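Local coordinates for protein HTH-type transcriptional regulator TreR (Bacillus subtilis, PDB 2OGG) that represses the trehalose operon and binds trehalose-6-phosphate, the chain here being its effector-binding UTRA domain without the DNA-binding part, at residues E77-E82 with L129-E134. Numbering follows the deposited sequence.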
ATOM      1  N   GLU A  77       3.860  16.821 -10.234  1.00 35.86           N
ATOM      2  CA  GLU A  77       4.707  16.431 -11.355  1.00 34.86           C
ATOM      3  C   GLU A  77       6.034  17.166 -11.327  1.00 39.71           C
ATOM      4  O   GLU A  77       7.097  16.550 -11.457  1.00 44.20           O
ATOM      5  CB  GLU A  77       3.975  16.622 -12.689  1.00 34.61           C
ATOM      6  CG  GLU A  77       2.891  15.586 -12.911  1.00 31.81           C
ATOM      7  CD  GLU A  77       2.097  15.830 -14.168  1.00 48.07           C
ATOM      8  OE1 GLU A  77       2.200  16.956 -14.687  1.00 52.52           O
ATOM      9  OE2 GLU A  77       1.425  14.886 -14.669  1.00 35.66           O
ATOM     10  N   TYR A  78       6.007  18.430 -10.928  1.00 39.25           N
ATOM     11  CA  TYR A  78       7.237  19.188 -10.888  1.00 37.67           C
ATOM     12  C   TYR A  78       8.196  18.647  -9.866  1.00 41.52           C
ATOM     13  O   TYR A  78       9.415  18.682 -10.059  1.00 42.72           O
ATOM     14  CB  TYR A  78       6.976  20.642 -10.593  1.00 35.14           C
ATOM     15  CG  TYR A  78       8.244  21.421 -10.505  1.00 37.76           C
ATOM     16  CD1 TYR A  78       8.989  21.716 -11.648  1.00 35.36           C
ATOM     17  CD2 TYR A  78       8.669  21.943  -9.288  1.00 39.52           C
ATOM     18  CE1 TYR A  78      10.141  22.520 -11.569  1.00 44.10           C
ATOM     19  CE2 TYR A  78       9.837  22.685  -9.187  1.00 35.63           C
ATOM     20  CZ  TYR A  78      10.581  22.950 -10.317  1.00 45.86           C
ATOM     21  OH  TYR A  78      11.724  23.696 -10.183  1.00 45.62           O
ATOM     22  N   ILE A  79       7.659  18.440  -8.675  1.00 42.90           N
ATOM     23  CA  ILE A  79       8.427  17.886  -7.566  1.00 40.61           C
ATOM     24  C   ILE A  79       8.968  16.494  -7.813  1.00 40.44           C
ATOM     25  O   ILE A  79      10.151  16.262  -7.661  1.00 44.18           O
ATOM     26  CB  ILE A  79       7.615  17.944  -6.280  1.00 40.76           C
ATOM     27  CG1 ILE A  79       7.472  19.412  -5.886  1.00 38.34           C
ATOM     28  CG2 ILE A  79       8.289  17.160  -5.198  1.00 41.47           C
ATOM     29  CD1 ILE A  79       6.967  19.635  -4.516  1.00 35.01           C
ATOM     30  N   GLU A  80       8.133  15.600  -8.323  1.00 43.30           N
ATOM     31  CA  GLU A  80       8.603  14.285  -8.721  1.00 41.21           C
ATOM     32  C   GLU A  80       9.695  14.389  -9.784  1.00 41.93           C
ATOM     33  O   GLU A  80      10.669  13.627  -9.778  1.00 40.97           O
ATOM     34  CB  GLU A  80       7.448  13.461  -9.255  1.00 42.28           C
ATOM     35  CG  GLU A  80       6.445  13.042  -8.195  1.00 45.78           C
ATOM     36  CD  GLU A  80       7.045  12.063  -7.205  1.00 61.49           C
ATOM     37  OE1 GLU A  80       7.526  10.991  -7.645  1.00 56.46           O
ATOM     38  OE2 GLU A  80       7.048  12.376  -5.990  1.00 62.68           O
ATOM     39  N   GLY A  81       9.582  15.389 -10.648  1.00 37.38           N
ATOM     40  CA  GLY A  81      10.545  15.526 -11.730  1.00 38.26           C
ATOM     41  C   GLY A  81      11.924  15.873 -11.210  1.00 40.47           C
ATOM     42  O   GLY A  81      12.930  15.409 -11.762  1.00 45.17           O
ATOM     43  N   GLU A  82      11.969  16.670 -10.137  1.00 39.73           N
ATOM     44  CA  GLU A  82      13.221  17.210  -9.589  1.00 40.40           C
ATOM     45  C   GLU A  82      13.829  16.250  -8.608  1.00 40.67           C
ATOM     46  O   GLU A  82      15.034  16.143  -8.541  1.00 44.98           O
ATOM     47  CB  GLU A  82      13.010  18.551  -8.869  1.00 38.98           C
ATOM     48  CG  GLU A  82      12.556  19.689  -9.777  1.00 53.04           C
ATOM     49  CD  GLU A  82      13.499  19.916 -10.951  1.00 55.38           C
ATOM     50  OE1 GLU A  82      14.674  20.236 -10.691  1.00 51.38           O
ATOM     51  OE2 GLU A  82      13.065  19.786 -12.124  1.00 52.58           O
ATOM     52  N   LEU A 129      11.106  15.239   6.933  1.00 45.28           N
ATOM     53  CA  LEU A 129       9.820  15.721   6.479  1.00 41.62           C
ATOM     54  C   LEU A 129      10.166  16.848   5.542  1.00 42.31           C
ATOM     55  O   LEU A 129      10.821  17.789   5.930  1.00 40.47           O
ATOM     56  CB  LEU A 129       9.031  16.281   7.661  1.00 37.93           C
ATOM     57  CG  LEU A 129       7.675  16.923   7.366  1.00 41.12           C
ATOM     58  CD1 LEU A 129       6.910  16.157   6.320  1.00 34.02           C
ATOM     59  CD2 LEU A 129       6.850  17.037   8.654  1.00 46.11           C
ATOM     60  N   PHE A 130       9.749  16.739   4.293  1.00 42.62           N
ATOM     61  CA  PHE A 130      10.162  17.703   3.288  1.00 40.66           C
ATOM     62  C   PHE A 130       9.011  18.548   2.750  1.00 39.15           C
ATOM     63  O   PHE A 130       9.232  19.656   2.287  1.00 43.74           O
ATOM     64  CB  PHE A 130      10.839  16.941   2.155  1.00 39.46           C
ATOM     65  CG  PHE A 130      10.557  17.497   0.808  1.00 43.79           C
ATOM     66  CD1 PHE A 130      11.224  18.633   0.352  1.00 50.97           C
ATOM     67  CD2 PHE A 130       9.653  16.878  -0.018  1.00 35.50           C
ATOM     68  CE1 PHE A 130      10.928  19.193  -0.885  1.00 46.82           C
ATOM     69  CE2 PHE A 130       9.390  17.395  -1.288  1.00 52.62           C
ATOM     70  CZ  PHE A 130      10.024  18.568  -1.714  1.00 47.73           C
ATOM     71  N   GLN A 131       7.794  18.001   2.751  1.00 41.09           N
ATOM     72  CA  GLN A 131       6.616  18.710   2.221  1.00 38.51           C
ATOM     73  C   GLN A 131       5.342  18.519   3.043  1.00 38.35           C
ATOM     74  O   GLN A 131       5.103  17.453   3.608  1.00 37.84           O
ATOM     75  CB  GLN A 131       6.344  18.243   0.806  1.00 40.82           C
ATOM     76  CG  GLN A 131       5.023  18.747   0.243  1.00 39.40           C
ATOM     77  CD  GLN A 131       4.856  18.312  -1.177  1.00 49.08           C
ATOM     78  OE1 GLN A 131       5.691  17.560  -1.690  1.00 48.32           O
ATOM     79  NE2 GLN A 131       3.904  18.927  -1.881  1.00 46.38           N
ATOM     80  N   TYR A 132       4.486  19.533   3.064  1.00 42.09           N
ATOM     81  CA  TYR A 132       3.211  19.394   3.731  1.00 41.73           C
ATOM     82  C   TYR A 132       2.090  19.973   2.878  1.00 44.64           C
ATOM     83  O   TYR A 132       2.186  21.098   2.411  1.00 47.15           O
ATOM     84  CB  TYR A 132       3.245  20.028   5.109  1.00 37.06           C
ATOM     85  CG  TYR A 132       1.867  20.355   5.670  1.00 43.68           C
ATOM     86  CD1 TYR A 132       1.102  19.400   6.332  1.00 42.84           C
ATOM     87  CD2 TYR A 132       1.369  21.637   5.610  1.00 36.16           C
ATOM     88  CE1 TYR A 132      -0.190  19.690   6.771  1.00 30.26           C
ATOM     89  CE2 TYR A 132       0.093  21.954   6.099  1.00 40.16           C
ATOM     90  CZ  TYR A 132      -0.689  20.982   6.658  1.00 48.63           C
ATOM     91  OH  TYR A 132      -1.938  21.330   7.186  1.00 41.76           O
ATOM     92  N   THR A 133       1.039  19.180   2.659  1.00 44.94           N
ATOM     93  CA  THR A 133      -0.091  19.591   1.843  1.00 42.70           C
ATOM     94  C   THR A 133      -1.382  19.483   2.636  1.00 41.54           C
ATOM     95  O   THR A 133      -1.521  18.627   3.502  1.00 45.45           O
ATOM     96  CB  THR A 133      -0.169  18.729   0.592  1.00 41.20           C
ATOM     97  OG1 THR A 133       1.104  18.764  -0.059  1.00 54.62           O
ATOM     98  CG2 THR A 133      -1.219  19.251  -0.386  1.00 52.08           C
ATOM     99  N   GLU A 134      -2.233  20.473   2.467  1.00 36.88           N
ATOM    100  CA  GLU A 134      -3.523  20.535   3.148  1.00 39.72           C
ATOM    101  C   GLU A 134      -4.579  20.847   2.099  1.00 40.07           C
ATOM    102  O   GLU A 134      -4.491  21.871   1.417  1.00 40.67           O
ATOM    103  CB  GLU A 134      -3.543  21.634   4.209  1.00 35.45           C
ATOM    104  CG  GLU A 134      -4.906  21.744   4.858  1.00 43.47           C
ATOM    105  CD  GLU A 134      -5.041  22.905   5.822  1.00 48.12           C
ATOM    106  OE1 GLU A 134      -4.087  23.173   6.587  1.00 46.05           O
ATOM    107  OE2 GLU A 134      -6.169  23.440   5.929  1.00 54.75           O
TER
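Gln-131 gives its NE2 to Asp-56 OD1 of the neighbouring strand 49-59, an oxygen that is also hydrogen-bonded to the hydroxyl of Thr-133, and the same amide meets CD1 of Ile-79 on helix 75-83. Gln-131 belongs to a classic beta bulge in the antiparallel sheet of the UTRA domain, where Phe-130 and Gln-131 both face Val-122 of strand 114-124. The bulge illustrates how an extra strand residue can send two consecutive side chains toward one helix. Both side chains set out toward the helix, although the backbones stay well apart, with 10.0 Å between CA of Ile-79 and CA of Gln-131.

Ile-79 meets them with two different branches. With chi1 at -69° placing CG1 beside the backbone N, CG2 falls anti to that N and comes to the edge of the Phe-130 ring, near the ring plane, 4.1 Å from CE2. The longer branch reaches the amide. Gln-131 is extended, with CG anti to its own N (chi1 171°), which carries the amide out to the helix, where the shared Asp-56 oxygen probably steadies it. All three touching residues are buried, and the closest approach puts methyl CD1 of Ile-79 3.7 Å from OE1 of Gln-131.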